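Local coordinates for periplasmic oligopeptide-binding protein (Burkholderia pseudomallei, PDB 3ZS6), which probably binds oligopeptides in the periplasm and delivers them to an ABC transporter for uptake into the cell, at residues Ser143-Pro146 / Glu147-Ala150; Trp325-Ala328 / Arg329-Asp332. All coordinates share one frame; numbering follows the deposited sequence.

Interaction 1. Residues Ser143-Pro146 / Glu147-Ala150; sequences SYFP and ELTA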
# COMPACT_ATOMS: atom_id res chain seq x y z
N SER A 143 -16.51 9.70 6.75
CA SER A 143 -16.57 9.65 8.21
C SER A 143 -15.21 9.35 8.84
O SER A 143 -14.99 9.62 10.01
CB SER A 143 -17.59 8.60 8.66
OG SER A 143 -17.15 7.29 8.33
N TYR A 144 -14.30 8.79 8.04
CA TYR A 144 -13.01 8.34 8.53
C TYR A 144 -11.86 9.19 7.98
O TYR A 144 -10.70 8.78 8.01
CB TYR A 144 -12.80 6.88 8.13
CG TYR A 144 -13.08 6.61 6.66
CD1 TYR A 144 -12.08 6.79 5.70
CD2 TYR A 144 -14.33 6.18 6.24
CE1 TYR A 144 -12.33 6.55 4.36
CE2 TYR A 144 -14.60 5.94 4.90
CZ TYR A 144 -13.59 6.12 3.97
OH TYR A 144 -13.85 5.88 2.64
N PHE A 145 -12.19 10.38 7.50
CA PHE A 145 -11.19 11.18 6.81
C PHE A 145 -9.86 11.32 7.56
O PHE A 145 -8.80 11.32 6.94
CB PHE A 145 -11.72 12.56 6.41
CG PHE A 145 -10.75 13.34 5.57
CD1 PHE A 145 -10.47 12.93 4.27
CD2 PHE A 145 -10.08 14.44 6.09
CE1 PHE A 145 -9.55 13.62 3.49
CE2 PHE A 145 -9.16 15.14 5.31
CZ PHE A 145 -8.88 14.72 4.00
N PRO A 146 -9.90 11.43 8.90
CA PRO A 146 -8.60 11.60 9.56
C PRO A 146 -7.61 10.45 9.33
O PRO A 146 -6.41 10.70 9.35
CB PRO A 146 -8.99 11.74 11.05
CG PRO A 146 -10.38 12.33 11.01
CD PRO A 146 -11.03 11.67 9.81
N GLU A 147 -8.10 9.22 9.12
CA GLU A 147 -7.21 8.09 8.81
C GLU A 147 -6.32 8.36 7.60
O GLU A 147 -5.15 7.98 7.60
CB GLU A 147 -8.02 6.81 8.54
CG GLU A 147 -8.48 6.09 9.79
CD GLU A 147 -9.21 4.79 9.47
OE1 GLU A 147 -8.54 3.81 9.08
OE2 GLU A 147 -10.44 4.76 9.63
N LEU A 148 -6.90 8.98 6.58
CA LEU A 148 -6.16 9.26 5.35
C LEU A 148 -4.98 10.19 5.59
O LEU A 148 -3.92 10.03 4.98
CB LEU A 148 -7.08 9.85 4.27
CG LEU A 148 -7.94 8.85 3.47
CD1 LEU A 148 -8.99 8.19 4.36
CD2 LEU A 148 -8.60 9.52 2.28
N THR A 149 -5.17 11.18 6.46
CA THR A 149 -4.16 12.20 6.73
C THR A 149 -2.95 11.63 7.47
O THR A 149 -1.94 12.32 7.63
CB THR A 149 -4.75 13.38 7.56
OG1 THR A 149 -4.92 12.96 8.92
CG2 THR A 149 -6.09 13.82 7.00
N ALA A 150 -3.04 10.38 7.92
CA ALA A 150 -1.91 9.74 8.58
C ALA A 150 -0.92 9.08 7.60
O ALA A 150 0.13 8.60 8.01
CB ALA A 150 -2.40 8.71 9.62
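Tyr144 to Thr149 form one short, tightly wound turn, in which Glu147 N donates to Tyr144 O over 2.9 Å, three residues back. The next two bonds keep the same i to i+3 spacing, from Leu148 N to Phe145 O and from Thr149 N to Pro146 O, but both are weak. The hydroxyl of Thr149 adds a firmer hold: OG1 donates to Pro146 O at 2.7 Å, only 17° from the carbonyl plane. Pro146 O thus accepts two bonds from one residue. The Thr149 torsion (chi1 74°) sets OG1 between its own N and carbonyl carbon, facing back along the turn. CG2 is directed instead to the Phe145 ring and meets CE2 at 3.7 Å.

Such three-residue spacing is that of a 3-10 turn, and here the short helix 145-148 follows strand 133-137 of the antiparallel sheet. It packs against that sheet through Phe145 on Trp64 and Phe66, and through Pro146 on Trp56 and Trp64. The side chains of Tyr144 and Leu148 cross at a slant. The methyl CD1 of Leu148 sits in the plane of the tyrosine ring, at its edge, 3.6 Å from Tyr144 CD1. The Tyr144 and Tyr410 rings also meet, and Leu148 touches Tyr410 as well. Glu147 stretches past CG beside the tyrosine, bringing OE2 to 3.5 Å from Tyr144 CB. Its other oxygen, OE1, accepts a hydrogen bond from Asn411 N, which ties the turn to the loop carrying Tyr410 and Asn411.

Interaction 2. Residues Trp325-Ala328 / Arg329-Asp332; sequences WPMA and RRVD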
# COMPACT_ATOMS: atom_id res chain seq x y z
N TRP A 325 -15.99 -25.63 -7.29
CA TRP A 325 -16.05 -26.64 -8.34
C TRP A 325 -14.87 -27.61 -8.28
O TRP A 325 -13.76 -27.23 -7.93
CB TRP A 325 -16.07 -25.98 -9.72
CG TRP A 325 -17.29 -25.15 -10.01
CD1 TRP A 325 -18.38 -24.97 -9.21
CD2 TRP A 325 -17.53 -24.38 -11.20
NE1 TRP A 325 -19.29 -24.14 -9.83
CE2 TRP A 325 -18.79 -23.76 -11.05
CE3 TRP A 325 -16.81 -24.16 -12.37
CZ2 TRP A 325 -19.34 -22.94 -12.03
CZ3 TRP A 325 -17.35 -23.34 -13.35
CH2 TRP A 325 -18.60 -22.74 -13.17
N PRO A 326 -15.12 -28.88 -8.64
CA PRO A 326 -14.01 -29.80 -8.88
C PRO A 326 -13.04 -29.17 -9.87
O PRO A 326 -13.48 -28.49 -10.80
CB PRO A 326 -14.70 -31.00 -9.54
CG PRO A 326 -16.09 -30.98 -8.98
CD PRO A 326 -16.43 -29.53 -8.78
N MET A 327 -11.75 -29.39 -9.68
CA MET A 327 -10.77 -28.75 -10.55
C MET A 327 -10.99 -29.13 -12.02
O MET A 327 -10.92 -28.28 -12.90
CB MET A 327 -9.33 -29.07 -10.10
CG MET A 327 -8.27 -28.25 -10.82
SD MET A 327 -8.52 -26.46 -10.67
CE MET A 327 -8.43 -26.23 -8.89
N ALA A 328 -11.28 -30.41 -12.27
CA ALA A 328 -11.52 -30.88 -13.63
C ALA A 328 -12.60 -30.05 -14.33
O ALA A 328 -12.47 -29.69 -15.50
CB ALA A 328 -11.91 -32.37 -13.63
N ARG A 329 -13.66 -29.74 -13.59
CA ARG A 329 -14.73 -28.87 -14.08
C ARG A 329 -14.23 -27.44 -14.28
O ARG A 329 -14.59 -26.77 -15.25
CB ARG A 329 -15.90 -28.90 -13.09
CG ARG A 329 -17.08 -28.01 -13.44
CD ARG A 329 -18.28 -28.43 -12.61
NE ARG A 329 -19.23 -27.35 -12.35
CZ ARG A 329 -20.09 -27.36 -11.33
NH1 ARG A 329 -20.12 -28.39 -10.49
NH2 ARG A 329 -20.92 -26.34 -11.15
N ARG A 330 -13.40 -26.96 -13.35
CA ARG A 330 -12.79 -25.64 -13.49
C ARG A 330 -12.04 -25.54 -14.80
O ARG A 330 -12.21 -24.59 -15.56
CB ARG A 330 -11.82 -25.37 -12.35
CG ARG A 330 -12.46 -24.94 -11.06
CD ARG A 330 -11.53 -23.95 -10.39
NE ARG A 330 -11.53 -24.11 -8.94
CZ ARG A 330 -10.65 -23.52 -8.15
NH1 ARG A 330 -9.70 -22.74 -8.66
NH2 ARG A 330 -10.72 -23.71 -6.84
N VAL A 331 -11.20 -26.54 -15.06
CA VAL A 331 -10.35 -26.55 -16.24
C VAL A 331 -11.14 -26.64 -17.55
O VAL A 331 -10.87 -25.90 -18.50
CB VAL A 331 -9.33 -27.71 -16.17
CG1 VAL A 331 -8.67 -27.92 -17.52
CG2 VAL A 331 -8.29 -27.43 -15.07
N ASP A 332 -12.12 -27.53 -17.59
CA ASP A 332 -13.00 -27.65 -18.76
C ASP A 332 -13.69 -26.32 -19.08
O ASP A 332 -13.69 -25.86 -20.22
CB ASP A 332 -14.07 -28.72 -18.52
CG ASP A 332 -13.52 -30.12 -18.62
OD1 ASP A 332 -12.62 -30.35 -19.45
OD2 ASP A 332 -14.00 -31.01 -17.88
O HOH W 1 -11.93 -26.13 -6.33
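The indole of Trp325 carries the guanidinium of Arg329 flat over one face, with the planes 26° apart and the group centres 3.6 Å from each other. Arg329 CZ stands nearly straight above the five-membered ring, 8° off its normal, in cation-pi geometry. NH2 is displaced toward the rim and comes to 3.0 Å from Trp325 NE1. Both nitrogens are donors, so this is a stacking approach and not a hydrogen bond. The indole N-H is used elsewhere, on Asp321 OD1. Tyr333 meets the indole edge-to-face, and Arg330 CA lies near the ring plane at its edge.

The second guanidinium, of Arg330, has the methyl CE of Met327 over the centre of one face, 3.6 Å from CZ. The Met327 chain reaches it by folding back: CG is anti to the backbone N (chi1 -170°), and bends at the next two torsions swing CE over the arginine. Trp325 O lies at the edge of this guanidinium, near its plane. A water bridges the two: it accepts from Arg330 NH2 and donates to Trp325 O, 2.7 Å from that oxygen. NH1 bonds to Met284 O.

This is the first turn of helix 327-340, with Pro326 at the N-cap. Arg330 N donates to Pro326 O at 3.0 Å, and Val331 N and Asp332 N continue the i to i+4 ladder. Met327 and Val331 also pack on Lys375 of helix 359-376.

The two arginines are held by different means. Arg329 rests on a pi face at the exposed surface. Arg330 is buried and gripped by carbonyl and water acceptors, which would probably offset the cost of burying its charge.

How the interactions relate
Interactions 1 and 2 are separate local contacts in one chain. Their centres are 44 Å apart, their nearest atoms about 31 Å, and they do not touch. The 143-150 turn lies about 15 Å from the centre of the chain and is mostly buried. It joins the five-stranded antiparallel sheet to the loop carrying Tyr410 and Asn411, which belongs to a later part of the chain. The 325-332 turn lies about 34 Å from that centre, at the surface, where a helix starts beside helices 276-285 and 359-376. Both are single helical turns that come in series along the chain, and each is structural packing within it.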